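Local structure of ATPase BagA (Mycobacterium tuberculosis H37Rv, 6BS3) at residues Val21-Val26 / Glu143-Leu148; Ala40-Leu45 / Val52-Val57; Gln65-Pro70 / Gly325-Leu330; Leu72-Leu77 / Ile95-Leu100; Val135-Lys140 / Ala170-Val175. The protein forms the BagAB ATPase complex with a partner subunit and hydrolyses ATP, an activity required for resistance to nitric oxide and to elevated glycerol. All blocks are in the same frame, centred on the assembly; numbering follows the deposited sequence.

Interaction 1. Residues Val21-Val26 / Glu143-Leu148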
# COMPACT_ATOMS: atom_id res chain seq x y z
N VAL A 21 22.01 -18.67 4.15
CA VAL A 21 21.31 -17.60 4.89
C VAL A 21 20.30 -18.22 5.88
O VAL A 21 19.49 -19.08 5.50
CB VAL A 21 20.63 -16.58 3.92
CG1 VAL A 21 19.66 -15.65 4.65
CG2 VAL A 21 21.66 -15.77 3.14
N ARG A 22 20.33 -17.75 7.15
CA ARG A 22 19.44 -18.17 8.24
C ARG A 22 18.31 -17.16 8.44
O ARG A 22 17.25 -17.52 8.95
CB ARG A 22 20.22 -18.28 9.56
CG ARG A 22 21.43 -19.24 9.56
CD ARG A 22 21.21 -20.69 10.03
NE ARG A 22 20.05 -20.93 10.89
CZ ARG A 22 19.91 -20.46 12.12
NH1 ARG A 22 20.85 -19.69 12.66
NH2 ARG A 22 18.80 -20.70 12.81
N LEU A 23 18.55 -15.88 8.09
CA LEU A 23 17.56 -14.81 8.26
C LEU A 23 17.20 -14.16 6.94
O LEU A 23 18.02 -13.44 6.37
CB LEU A 23 18.03 -13.74 9.29
CG LEU A 23 17.16 -12.47 9.43
CD1 LEU A 23 15.75 -12.81 9.92
CD2 LEU A 23 17.85 -11.41 10.29
N HIS A 24 15.95 -14.37 6.49
CA HIS A 24 15.44 -13.80 5.24
C HIS A 24 14.47 -12.69 5.52
O HIS A 24 13.47 -12.92 6.20
CB HIS A 24 14.77 -14.87 4.34
CG HIS A 24 15.71 -15.95 3.91
ND1 HIS A 24 16.39 -15.88 2.70
CD2 HIS A 24 16.04 -17.11 4.53
CE1 HIS A 24 17.12 -16.98 2.64
NE2 HIS A 24 16.94 -17.74 3.71
N LEU A 25 14.76 -11.48 5.03
CA LEU A 25 13.86 -10.36 5.26
C LEU A 25 13.16 -10.04 3.94
O LEU A 25 13.83 -9.83 2.94
CB LEU A 25 14.61 -9.14 5.83
CG LEU A 25 15.30 -9.31 7.19
CD1 LEU A 25 16.55 -8.44 7.27
CD2 LEU A 25 14.38 -8.88 8.32
N VAL A 26 11.83 -10.08 3.94
CA VAL A 26 11.02 -9.84 2.73
C VAL A 26 10.37 -8.47 2.79
O VAL A 26 9.43 -8.23 3.57
CB VAL A 26 10.00 -11.00 2.44
CG1 VAL A 26 9.27 -10.77 1.12
CG2 VAL A 26 10.69 -12.37 2.44
N GLU A 143 16.80 -13.35 18.44
CA GLU A 143 16.62 -14.43 19.42
C GLU A 143 16.12 -15.72 18.74
O GLU A 143 16.57 -16.80 19.11
CB GLU A 143 15.67 -13.97 20.56
CG GLU A 143 15.52 -14.95 21.73
CD GLU A 143 14.58 -16.13 21.52
OE1 GLU A 143 13.54 -15.96 20.84
OE2 GLU A 143 14.89 -17.23 22.03
N THR A 144 15.23 -15.61 17.73
CA THR A 144 14.71 -16.79 17.01
C THR A 144 15.77 -17.42 16.11
O THR A 144 15.77 -18.65 15.96
CB THR A 144 13.41 -16.46 16.24
OG1 THR A 144 13.72 -15.63 15.12
CG2 THR A 144 12.33 -15.81 17.13
N VAL A 145 16.66 -16.59 15.53
CA VAL A 145 17.76 -16.97 14.64
C VAL A 145 18.87 -17.75 15.37
O VAL A 145 19.35 -18.74 14.85
CB VAL A 145 18.36 -15.72 13.92
CG1 VAL A 145 19.61 -16.06 13.09
CG2 VAL A 145 17.32 -14.99 13.07
N VAL A 146 19.32 -17.24 16.55
CA VAL A 146 20.45 -17.80 17.31
C VAL A 146 20.03 -18.88 18.31
O VAL A 146 20.91 -19.50 18.91
CB VAL A 146 21.33 -16.70 17.99
CG1 VAL A 146 21.73 -15.61 16.99
CG2 VAL A 146 20.64 -16.09 19.21
N ARG A 147 18.70 -19.13 18.49
CA ARG A 147 18.22 -20.14 19.44
C ARG A 147 18.71 -21.57 19.12
O ARG A 147 18.53 -22.06 18.00
CB ARG A 147 16.69 -20.12 19.61
CG ARG A 147 16.23 -20.86 20.88
CD ARG A 147 14.73 -20.98 21.01
NE ARG A 147 14.04 -19.70 20.79
CZ ARG A 147 12.91 -19.57 20.12
NH1 ARG A 147 12.32 -20.64 19.58
NH2 ARG A 147 12.36 -18.38 19.96
N LEU A 148 19.30 -22.22 20.13
CA LEU A 148 19.81 -23.59 20.05
C LEU A 148 18.97 -24.56 20.87
O LEU A 148 18.36 -24.17 21.86
CB LEU A 148 21.29 -23.65 20.49
CG LEU A 148 22.29 -22.72 19.76
CD1 LEU A 148 23.67 -22.77 20.43
CD2 LEU A 148 22.40 -23.05 18.26
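V145, in the last turn of helix 130-146, meets R22, just ahead of strand 23-28, and L23, the first residue of that strand. Going along the helix, E143 comes first and turns to its own segment: its carboxylate takes R147 side-on, with R147 NE on E143 OE2 and R147 NH2 on E143 OE1 at 2.8 Å. T144 follows, its side chain touching I159 of strand 158-162.

V145 then carries the contact. Its CG2 rests 4.0 Å from L23 CB, the valine set crosswise to the leucine. Its carbonyl O is gripped end-on by the R22 guanidinium, 2.8 Å from R22 NH1 and 2.9 Å from R22 NH2. Neither bond is straight, with N-H...O angles near 140°, as a fork closing on one atom requires. The oxygen lies near the guanidinium plane, and bends at chi2 and chi3 bring the R22 chain round to it. R22 NH2 also reaches Y156 O, so the guanidinium links two backbone carbonyls. R147, just past the helix, has a second carboxylate partner in E76.

An arginine at the carboxy-terminal end of a helix, where backbone carbonyls run out of helical partners, here ties helix 130-146 to the first strand of a P-loop ATPase sheet.

Interaction 2. Residues Ala40-Leu45 / Val52-Val57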
# COMPACT_ATOMS: atom_id res chain seq x y z
N ALA A 40 5.21 -18.19 1.02
CA ALA A 40 5.62 -19.12 -0.05
C ALA A 40 7.13 -19.45 0.07
O ALA A 40 7.51 -20.59 -0.17
CB ALA A 40 5.31 -18.54 -1.42
N LEU A 41 7.97 -18.46 0.46
CA LEU A 41 9.40 -18.63 0.68
C LEU A 41 9.63 -19.58 1.87
O LEU A 41 10.45 -20.49 1.77
CB LEU A 41 10.12 -17.27 0.88
CG LEU A 41 11.65 -17.35 1.22
CD1 LEU A 41 12.41 -18.16 0.18
CD2 LEU A 41 12.25 -15.96 1.43
N ALA A 42 8.88 -19.38 2.97
CA ALA A 42 8.94 -20.20 4.19
C ALA A 42 8.63 -21.66 3.86
O ALA A 42 9.35 -22.54 4.31
CB ALA A 42 7.97 -19.67 5.25
N LEU A 43 7.58 -21.90 3.02
CA LEU A 43 7.18 -23.23 2.55
C LEU A 43 8.29 -23.87 1.75
O LEU A 43 8.55 -25.06 1.92
CB LEU A 43 5.87 -23.21 1.72
CG LEU A 43 4.55 -22.93 2.49
CD1 LEU A 43 3.41 -22.59 1.53
CD2 LEU A 43 4.15 -24.14 3.38
N THR A 44 8.95 -23.08 0.88
CA THR A 44 10.04 -23.55 0.02
C THR A 44 11.25 -24.00 0.85
O THR A 44 11.81 -25.04 0.57
CB THR A 44 10.43 -22.48 -1.03
OG1 THR A 44 9.27 -22.02 -1.72
CG2 THR A 44 11.41 -23.00 -2.04
N LEU A 45 11.64 -23.21 1.85
CA LEU A 45 12.79 -23.48 2.70
C LEU A 45 12.54 -24.60 3.70
O LEU A 45 13.51 -25.21 4.13
CB LEU A 45 13.28 -22.19 3.38
CG LEU A 45 13.75 -21.05 2.43
CD1 LEU A 45 14.13 -19.84 3.20
CD2 LEU A 45 14.94 -21.50 1.53
N VAL A 52 11.01 -24.11 9.55
CA VAL A 52 11.15 -22.68 9.25
C VAL A 52 10.15 -21.83 10.07
O VAL A 52 9.00 -22.23 10.25
CB VAL A 52 11.07 -22.43 7.72
CG1 VAL A 52 10.99 -20.94 7.38
CG2 VAL A 52 12.25 -23.08 6.99
N LEU A 53 10.62 -20.68 10.58
CA LEU A 53 9.77 -19.75 11.31
C LEU A 53 9.38 -18.56 10.41
O LEU A 53 10.26 -17.89 9.85
CB LEU A 53 10.42 -19.26 12.63
CG LEU A 53 9.54 -18.36 13.53
CD1 LEU A 53 8.35 -19.13 14.12
CD2 LEU A 53 10.34 -17.75 14.63
N LEU A 54 8.07 -18.31 10.27
CA LEU A 54 7.51 -17.18 9.51
C LEU A 54 7.11 -16.09 10.54
O LEU A 54 6.24 -16.31 11.39
CB LEU A 54 6.30 -17.64 8.66
CG LEU A 54 5.54 -16.58 7.86
CD1 LEU A 54 6.46 -15.87 6.81
CD2 LEU A 54 4.28 -17.16 7.26
N VAL A 55 7.78 -14.92 10.47
CA VAL A 55 7.63 -13.81 11.43
C VAL A 55 6.98 -12.56 10.82
O VAL A 55 7.38 -12.12 9.75
CB VAL A 55 9.02 -13.46 12.04
CG1 VAL A 55 8.92 -12.33 13.07
CG2 VAL A 55 9.71 -14.68 12.63
N GLU A 56 6.00 -11.96 11.52
CA GLU A 56 5.44 -10.66 11.11
C GLU A 56 5.64 -9.67 12.27
O GLU A 56 5.63 -10.08 13.43
CB GLU A 56 4.01 -10.74 10.59
CG GLU A 56 2.96 -11.01 11.65
CD GLU A 56 1.57 -10.93 11.07
OE1 GLU A 56 0.83 -11.92 11.20
OE2 GLU A 56 1.24 -9.90 10.45
N VAL A 57 5.93 -8.39 11.97
CA VAL A 57 6.37 -7.42 13.00
C VAL A 57 5.48 -6.16 13.18
O VAL A 57 5.81 -5.32 14.03
CB VAL A 57 7.84 -7.00 12.68
CG1 VAL A 57 8.78 -8.21 12.58
CG2 VAL A 57 7.92 -6.17 11.40
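Helix 40-45 runs antiparallel to strand 52-56, the axes 8.3 Å apart and their directions at 172°, and A42 and V52 bring the backbones closest, CA to CA 6.1 Å.

V52 makes most of the contact from the strand side, using both branches. V52 CG1 stands anti to the backbone N (chi1 171°) and reaches A42 CB at 3.9 Å. The other branch, beside the backbone N, turns to the end of the helical segment, where V52 CG2 sits 3.6 Å from the carbonyl carbon L45 C and 3.9 Å from L45 CB. The branch point itself, V52 CB, lies 3.8 Å from A42 O. The valine therefore packs against backbone as much as against side chains, which the small A42 makes possible. Two residues on, the same face of the strand offers L54, whose CB comes within 4.3 Å of A42 CB.

All four residues are buried, and no hydrogen bond crosses between the segments. Within the helix, T44 OG1 donates to A40 O, approaching from the opposite face of that carbonyl to T44 N; it is also bonded to S331 OG of helix 324-336. L45 O is taken by R50 NE in the turn between helix and strand.

This is the second half of a beta-alpha-beta crossover: strand 23-28, the P-loop, helix 34-46, then strand 51-56, parallel to the first with strand 158-162 between them. It is the nucleotide-binding unit of P-loop ATPases, and L54 lies about 8 Å, side chain to side chain, from S35 of the ATP site.

Interaction 3. Residues Gln65-Pro70 / Gly325-Leu330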
# COMPACT_ATOMS: atom_id res chain seq x y z
N GLN A 65 -4.63 -13.80 8.57
CA GLN A 65 -5.43 -13.36 7.43
C GLN A 65 -5.10 -14.19 6.18
O GLN A 65 -6.02 -14.62 5.47
CB GLN A 65 -5.19 -11.87 7.17
CG GLN A 65 -6.23 -11.22 6.25
CD GLN A 65 -5.84 -9.84 5.80
OE1 GLN A 65 -4.70 -9.58 5.38
NE2 GLN A 65 -6.79 -8.92 5.86
N LEU A 66 -3.81 -14.44 5.92
CA LEU A 66 -3.33 -15.23 4.80
C LEU A 66 -3.79 -16.70 4.91
O LEU A 66 -4.22 -17.28 3.92
CB LEU A 66 -1.80 -15.14 4.77
CG LEU A 66 -1.05 -15.69 3.58
CD1 LEU A 66 -1.52 -15.04 2.29
CD2 LEU A 66 0.42 -15.42 3.74
N PHE A 67 -3.70 -17.29 6.12
CA PHE A 67 -4.09 -18.69 6.36
C PHE A 67 -5.58 -18.84 6.71
O PHE A 67 -6.05 -19.96 6.96
CB PHE A 67 -3.16 -19.34 7.41
CG PHE A 67 -1.81 -19.66 6.83
CD1 PHE A 67 -0.79 -18.71 6.84
CD2 PHE A 67 -1.57 -20.88 6.21
CE1 PHE A 67 0.45 -18.99 6.26
CE2 PHE A 67 -0.33 -21.16 5.64
CZ PHE A 67 0.67 -20.21 5.67
N ASP A 68 -6.32 -17.72 6.65
CA ASP A 68 -7.76 -17.63 6.93
C ASP A 68 -8.14 -18.26 8.33
O ASP A 68 -9.06 -19.08 8.45
CB ASP A 68 -8.59 -18.21 5.75
CG ASP A 68 -10.06 -17.84 5.80
OD1 ASP A 68 -10.39 -16.79 6.41
OD2 ASP A 68 -10.89 -18.61 5.25
N VAL A 69 -7.37 -17.88 9.36
CA VAL A 69 -7.57 -18.36 10.73
C VAL A 69 -7.76 -17.18 11.68
O VAL A 69 -7.32 -16.07 11.34
CB VAL A 69 -6.44 -19.31 11.25
CG1 VAL A 69 -6.50 -20.69 10.59
CG2 VAL A 69 -5.04 -18.67 11.15
N PRO A 70 -8.35 -17.39 12.88
CA PRO A 70 -8.47 -16.29 13.86
C PRO A 70 -7.11 -15.69 14.26
O PRO A 70 -6.06 -16.33 14.03
CB PRO A 70 -9.12 -16.98 15.08
CG PRO A 70 -9.77 -18.17 14.55
CD PRO A 70 -8.94 -18.64 13.42
N GLY A 325 -3.77 -23.39 -1.43
CA GLY A 325 -3.28 -24.05 -2.64
C GLY A 325 -2.41 -23.15 -3.50
O GLY A 325 -1.45 -23.63 -4.10
N SER A 326 -2.73 -21.83 -3.55
CA SER A 326 -1.98 -20.79 -4.28
C SER A 326 -0.63 -20.59 -3.67
O SER A 326 0.33 -20.36 -4.39
CB SER A 326 -2.72 -19.45 -4.26
OG SER A 326 -4.02 -19.59 -4.82
N LEU A 327 -0.53 -20.68 -2.32
CA LEU A 327 0.77 -20.55 -1.62
C LEU A 327 1.71 -21.69 -2.01
O LEU A 327 2.91 -21.45 -2.18
CB LEU A 327 0.62 -20.48 -0.09
CG LEU A 327 0.01 -19.23 0.49
CD1 LEU A 327 -0.19 -19.39 2.00
CD2 LEU A 327 0.85 -17.99 0.15
N TYR A 328 1.15 -22.90 -2.18
CA TYR A 328 1.91 -24.07 -2.60
C TYR A 328 2.35 -23.94 -4.06
O TYR A 328 3.49 -24.28 -4.34
CB TYR A 328 1.19 -25.39 -2.29
CG TYR A 328 1.23 -25.72 -0.82
CD1 TYR A 328 2.29 -26.45 -0.27
CD2 TYR A 328 0.25 -25.24 0.05
CE1 TYR A 328 2.34 -26.75 1.09
CE2 TYR A 328 0.31 -25.51 1.42
CZ TYR A 328 1.34 -26.28 1.93
OH TYR A 328 1.37 -26.55 3.28
N GLU A 329 1.51 -23.34 -4.95
CA GLU A 329 1.89 -23.09 -6.36
C GLU A 329 3.02 -22.07 -6.45
O GLU A 329 3.92 -22.23 -7.26
CB GLU A 329 0.70 -22.57 -7.20
CG GLU A 329 -0.46 -23.55 -7.32
CD GLU A 329 -1.75 -22.99 -7.89
OE1 GLU A 329 -1.77 -21.82 -8.34
OE2 GLU A 329 -2.76 -23.74 -7.90
N LEU A 330 2.98 -21.02 -5.61
CA LEU A 330 4.04 -20.01 -5.59
C LEU A 330 5.34 -20.57 -5.01
O LEU A 330 6.41 -20.25 -5.52
CB LEU A 330 3.60 -18.72 -4.87
CG LEU A 330 2.44 -17.94 -5.50
CD1 LEU A 330 2.01 -16.82 -4.57
CD2 LEU A 330 2.80 -17.35 -6.88
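Next to the nucleotide pocket, L327 of the C-terminal helix 324-336 reaches across to L66 and F67, where the short helix 62-66 ends. One methyl does the work. With chi1 at -70° and CD1 extended away from CA (chi2 174°), the L327 side chain brings CD1 against both partners.

On one of them, L327 CD1 lies 4.1 Å from L66 CG, the branch point of that leucine. On the other it meets the outer end of the aromatic ring, 3.9 Å from F67 CZ and 4.0 Å from F67 CE2. The approach is a CH-pi contact off the ring centre, the methyl 4.3 Å from the F67 centroid and 28° off the ring normal. F67's CB leaves at a slant to helix 324-336, and only the far end of its ring comes close. The ring also packs on I79 and A80 of edge strand 77-82, while L66 leans on A39 and L327 on L43, both of helix 34-46.

The chain turns sharply after F67: D68 takes a positive phi, forming a Schellman motif that ends the helix and sends V69 and P70 off toward the surface. Q65, at the start of the segment, faces outward and touches a basic side chain of the partner subunit.

The surroundings belong to the ATP site. L330, one turn beyond L327, touches ADP and packs on T36, and the L66 side chain stands about 6 Å from the nucleotide. The contact is thus an apolar layer beside the P-loop, joining the C-terminal helix to the segment that follows strand 51-56.

Interaction 4. Residues Leu72-Leu77 / Ile95-Leu100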
# COMPACT_ATOMS: atom_id res chain seq x y z
N LEU A 72 -3.60 -14.86 15.75
CA LEU A 72 -2.59 -15.69 16.40
C LEU A 72 -2.07 -15.07 17.71
O LEU A 72 -1.81 -13.86 17.76
CB LEU A 72 -1.40 -15.96 15.45
CG LEU A 72 -1.69 -16.74 14.16
CD1 LEU A 72 -0.46 -16.78 13.28
CD2 LEU A 72 -2.12 -18.16 14.44
N PRO A 73 -1.85 -15.89 18.76
CA PRO A 73 -1.28 -15.35 20.00
C PRO A 73 0.23 -15.19 19.90
O PRO A 73 0.85 -15.61 18.91
CB PRO A 73 -1.69 -16.39 21.05
CG PRO A 73 -1.72 -17.67 20.28
CD PRO A 73 -2.11 -17.35 18.88
N TYR A 74 0.85 -14.60 20.93
CA TYR A 74 2.30 -14.43 20.94
C TYR A 74 3.00 -15.74 21.34
O TYR A 74 3.44 -15.90 22.47
CB TYR A 74 2.70 -13.22 21.82
CG TYR A 74 4.17 -12.84 21.74
CD1 TYR A 74 4.82 -12.76 20.50
CD2 TYR A 74 4.88 -12.50 22.88
CE1 TYR A 74 6.17 -12.39 20.42
CE2 TYR A 74 6.21 -12.08 22.81
CZ TYR A 74 6.85 -12.04 21.58
OH TYR A 74 8.17 -11.68 21.53
N GLN A 75 3.06 -16.70 20.40
CA GLN A 75 3.64 -18.04 20.53
C GLN A 75 4.02 -18.53 19.15
O GLN A 75 3.32 -18.21 18.19
CB GLN A 75 2.59 -19.06 21.06
CG GLN A 75 2.17 -18.93 22.51
CD GLN A 75 0.93 -19.76 22.78
OE1 GLN A 75 0.91 -20.99 22.58
NE2 GLN A 75 -0.13 -19.11 23.25
N GLU A 76 5.07 -19.37 19.06
CA GLU A 76 5.50 -19.97 17.79
C GLU A 76 4.66 -21.21 17.60
O GLU A 76 4.73 -22.12 18.42
CB GLU A 76 6.99 -20.29 17.80
CG GLU A 76 7.85 -19.04 17.91
CD GLU A 76 9.20 -19.24 18.57
OE1 GLU A 76 9.78 -20.35 18.46
OE2 GLU A 76 9.69 -18.27 19.18
N LEU A 77 3.80 -21.21 16.57
CA LEU A 77 2.86 -22.33 16.38
C LEU A 77 2.90 -22.86 14.99
O LEU A 77 3.04 -22.08 14.04
CB LEU A 77 1.40 -21.88 16.72
CG LEU A 77 1.08 -21.45 18.16
CD1 LEU A 77 -0.11 -20.52 18.21
CD2 LEU A 77 0.87 -22.64 19.09
N ILE A 95 3.95 -6.55 20.17
CA ILE A 95 4.89 -5.53 20.67
C ILE A 95 4.68 -5.23 22.16
O ILE A 95 5.66 -5.02 22.88
CB ILE A 95 4.92 -4.23 19.78
CG1 ILE A 95 6.19 -3.39 20.04
CG2 ILE A 95 3.65 -3.37 19.93
CD1 ILE A 95 7.45 -3.97 19.55
N GLU A 96 3.42 -5.24 22.61
CA GLU A 96 3.05 -5.00 24.01
C GLU A 96 3.61 -6.10 24.91
O GLU A 96 4.31 -5.79 25.87
CB GLU A 96 1.54 -4.82 24.12
CG GLU A 96 1.01 -4.79 25.55
CD GLU A 96 -0.25 -3.98 25.74
OE1 GLU A 96 -0.67 -3.84 26.91
OE2 GLU A 96 -0.84 -3.49 24.74
N ALA A 97 3.40 -7.38 24.53
CA ALA A 97 3.94 -8.54 25.26
C ALA A 97 5.47 -8.60 25.16
O ALA A 97 6.11 -8.98 26.14
CB ALA A 97 3.31 -9.84 24.74
N ALA A 98 6.06 -8.18 24.00
CA ALA A 98 7.53 -8.12 23.81
C ALA A 98 8.16 -7.06 24.73
O ALA A 98 9.24 -7.28 25.26
CB ALA A 98 7.89 -7.87 22.35
N PHE A 99 7.46 -5.93 24.94
CA PHE A 99 7.92 -4.87 25.84
C PHE A 99 7.94 -5.33 27.32
O PHE A 99 8.92 -5.05 28.02
CB PHE A 99 7.12 -3.56 25.64
CG PHE A 99 7.59 -2.38 26.47
CD1 PHE A 99 8.94 -2.04 26.52
CD2 PHE A 99 6.69 -1.63 27.21
CE1 PHE A 99 9.37 -0.97 27.31
CE2 PHE A 99 7.12 -0.54 27.98
CZ PHE A 99 8.46 -0.21 28.02
N LEU A 100 6.91 -6.09 27.76
CA LEU A 100 6.82 -6.67 29.11
C LEU A 100 7.90 -7.73 29.34
O LEU A 100 8.49 -7.78 30.41
CB LEU A 100 5.43 -7.29 29.39
CG LEU A 100 4.18 -6.42 29.24
CD1 LEU A 100 2.95 -7.19 29.64
CD2 LEU A 100 4.26 -5.20 30.10
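Y74 brings CD2 and CE2 of its ring obliquely to the first turn of helix 95-107, at A97 and A98, and the tight part of the contact is confined to these three residues. Y74 CD2 is 3.6 Å from A97 CB, while Y74 CE2 lies 4.1 Å from the backbone A98 N. Farther out, Y74 OH passes A98 CB at 3.9 Å. The ring gets there because CG is anti to the backbone N (chi1 -172°), extending the side chain away from its loop. Alanines at both positions let the aromatic ring come close to the helix backbone.

The loop side is looser. P73 and Q75, flanking the tyrosine, are exposed, and the chain bends through an inverse gamma turn centred on Y74, closed by Q75 N on P73 O at 2.9 Å. E76 turns away to R147 and Y156 OH. The Y74 side chain also touches L91 of strand 86-92 and K140 of helix 130-146.

Chemically the tyrosine is split: its carbons pack on alanine methyls, while its hydroxyl hydrogen-bonds to E101 OE1 one turn along the helix. That polar end should fix how far the ring slides along helix 95-107.

Interaction 5. Residues Val135-Lys140 / Ala170-Val175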
# COMPACT_ATOMS: atom_id res chain seq x y z
N VAL A 135 13.94 -1.87 18.35
CA VAL A 135 14.87 -2.59 19.22
C VAL A 135 14.20 -3.90 19.68
O VAL A 135 14.82 -4.95 19.64
CB VAL A 135 15.37 -1.71 20.42
CG1 VAL A 135 15.91 -2.56 21.58
CG2 VAL A 135 16.41 -0.71 19.97
N LEU A 136 12.93 -3.82 20.11
CA LEU A 136 12.16 -4.98 20.58
C LEU A 136 11.97 -6.00 19.46
O LEU A 136 12.15 -7.18 19.71
CB LEU A 136 10.79 -4.55 21.15
CG LEU A 136 10.81 -3.68 22.42
CD1 LEU A 136 9.42 -3.15 22.73
CD2 LEU A 136 11.37 -4.44 23.60
N LEU A 137 11.61 -5.52 18.25
CA LEU A 137 11.32 -6.35 17.08
C LEU A 137 12.54 -7.02 16.49
O LEU A 137 12.50 -8.23 16.31
CB LEU A 137 10.55 -5.56 15.99
CG LEU A 137 9.19 -5.00 16.41
CD1 LEU A 137 8.70 -3.95 15.44
CD2 LEU A 137 8.16 -6.11 16.59
N THR A 138 13.62 -6.27 16.20
CA THR A 138 14.85 -6.84 15.63
C THR A 138 15.55 -7.72 16.68
O THR A 138 16.24 -8.69 16.32
CB THR A 138 15.81 -5.73 15.10
OG1 THR A 138 16.20 -4.89 16.19
CG2 THR A 138 15.21 -4.91 13.95
N GLY A 139 15.39 -7.37 17.95
CA GLY A 139 15.96 -8.13 19.06
C GLY A 139 15.30 -9.49 19.20
O GLY A 139 15.99 -10.48 19.45
N LYS A 140 13.97 -9.55 19.02
CA LYS A 140 13.21 -10.81 19.07
C LYS A 140 13.53 -11.67 17.85
O LYS A 140 13.64 -12.88 17.98
CB LYS A 140 11.69 -10.55 19.20
CG LYS A 140 10.82 -11.81 19.24
CD LYS A 140 11.11 -12.70 20.43
CE LYS A 140 10.44 -14.04 20.32
NZ LYS A 140 10.89 -14.96 21.40
N ALA A 170 14.91 0.44 5.71
CA ALA A 170 16.25 0.91 6.06
C ALA A 170 16.31 1.41 7.50
O ALA A 170 17.20 0.99 8.23
CB ALA A 170 16.76 1.96 5.08
N ARG A 171 15.32 2.22 7.92
CA ARG A 171 15.19 2.71 9.30
C ARG A 171 14.94 1.56 10.29
O ARG A 171 15.54 1.54 11.37
CB ARG A 171 14.08 3.78 9.38
CG ARG A 171 13.69 4.26 10.81
CD ARG A 171 14.80 5.03 11.53
NE ARG A 171 15.28 6.18 10.75
CZ ARG A 171 14.84 7.43 10.88
NH1 ARG A 171 13.92 7.72 11.79
NH2 ARG A 171 15.33 8.39 10.12
N PHE A 172 14.08 0.59 9.92
CA PHE A 172 13.79 -0.59 10.75
C PHE A 172 15.06 -1.38 11.11
O PHE A 172 15.16 -1.92 12.22
CB PHE A 172 12.76 -1.50 10.06
CG PHE A 172 12.48 -2.81 10.77
CD1 PHE A 172 11.79 -2.83 11.98
CD2 PHE A 172 12.90 -4.02 10.22
CE1 PHE A 172 11.53 -4.04 12.63
CE2 PHE A 172 12.63 -5.24 10.88
CZ PHE A 172 11.94 -5.24 12.07
N LEU A 173 16.03 -1.46 10.17
CA LEU A 173 17.27 -2.20 10.36
C LEU A 173 18.42 -1.30 10.82
O LEU A 173 19.55 -1.78 10.94
CB LEU A 173 17.64 -3.00 9.09
CG LEU A 173 16.56 -3.99 8.62
CD1 LEU A 173 16.81 -4.44 7.20
CD2 LEU A 173 16.40 -5.16 9.59
N ASP A 174 18.13 -0.03 11.13
CA ASP A 174 19.13 0.91 11.62
C ASP A 174 19.19 0.83 13.15
O ASP A 174 18.58 1.64 13.86
CB ASP A 174 18.84 2.32 11.09
CG ASP A 174 19.99 3.30 11.16
OD1 ASP A 174 20.98 3.01 11.88
OD2 ASP A 174 19.90 4.36 10.52
N VAL A 175 19.91 -0.18 13.65
CA VAL A 175 20.08 -0.48 15.08
C VAL A 175 20.76 0.67 15.85
O VAL A 175 20.36 0.97 16.97
CB VAL A 175 20.80 -1.85 15.27
CG1 VAL A 175 20.85 -2.27 16.75
CG2 VAL A 175 20.12 -2.94 14.45
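The F172 ring carries T138 CG2 over one face and L137 CB at its edge. The threonine methyl stands 4.0 Å from the ring centroid, 20° off the normal, a CH-pi contact displaced toward the rim, with F172 CZ the nearest ring atom to T138 CG2 at 3.8 Å. At the edge, near the ring plane, L137 CB is 3.8 Å from F172 CE1, and L137 CD1 follows at 4.0 Å from the same carbon. The leucine comes in square to the phenylalanine; the threonine runs antiparallel alongside it.

F172 reaches helix 130-146 because its CG is anti to the backbone N (chi1 174°). There the ring also touches D134 and I141, so it spans two turns, and P164 packs on it too. T138 CG2 in addition lies 3.5 Å from F172 O. The hydroxyl of T138 is turned back into its own helix, where it bonds D134 O, and the methyl is thereby left to face the aromatic.

Helix 169-172 and the loop after strand 158-162 probably correspond, by family resemblance, to the switch II region of ArsA and Get3 ATPases, and here F172 packs that region on helix 130-146; the F172 side chain is about 10 Å from that of K34 in the ATP site. L173 is the first residue to leave the short helix. D174 then forms an inverse gamma turn and sits at the N-cap of helix 175-179, its OD1 making a weak bond to K177 N. V175 packs on helix 188-200 at V195, which T138 touches as well.

Along the chain, interactions 2 and 4 are nested inside the loop closed by interaction 1, interaction 5 crosses interaction 1, and interaction 3 brings the C-terminal helix back to the region after strand 51-56. Interactions 1 and 2, 11 Å apart between centres, reach the same mixed sheet and touch through H24 and L45. Helix 130-146 serves interactions 1 and 5 and packs on helix 95-107 of interaction 4 through L136 and I95. Interactions 2 and 3 meet where L43 packs on L327. Interaction 3 lies beside ADP, about 27 Å from interaction 5 between centres. The sheet thus carries helix 34-46, with helix 324-336 packed on it, on the nucleotide side, and helix 130-146 on its other face.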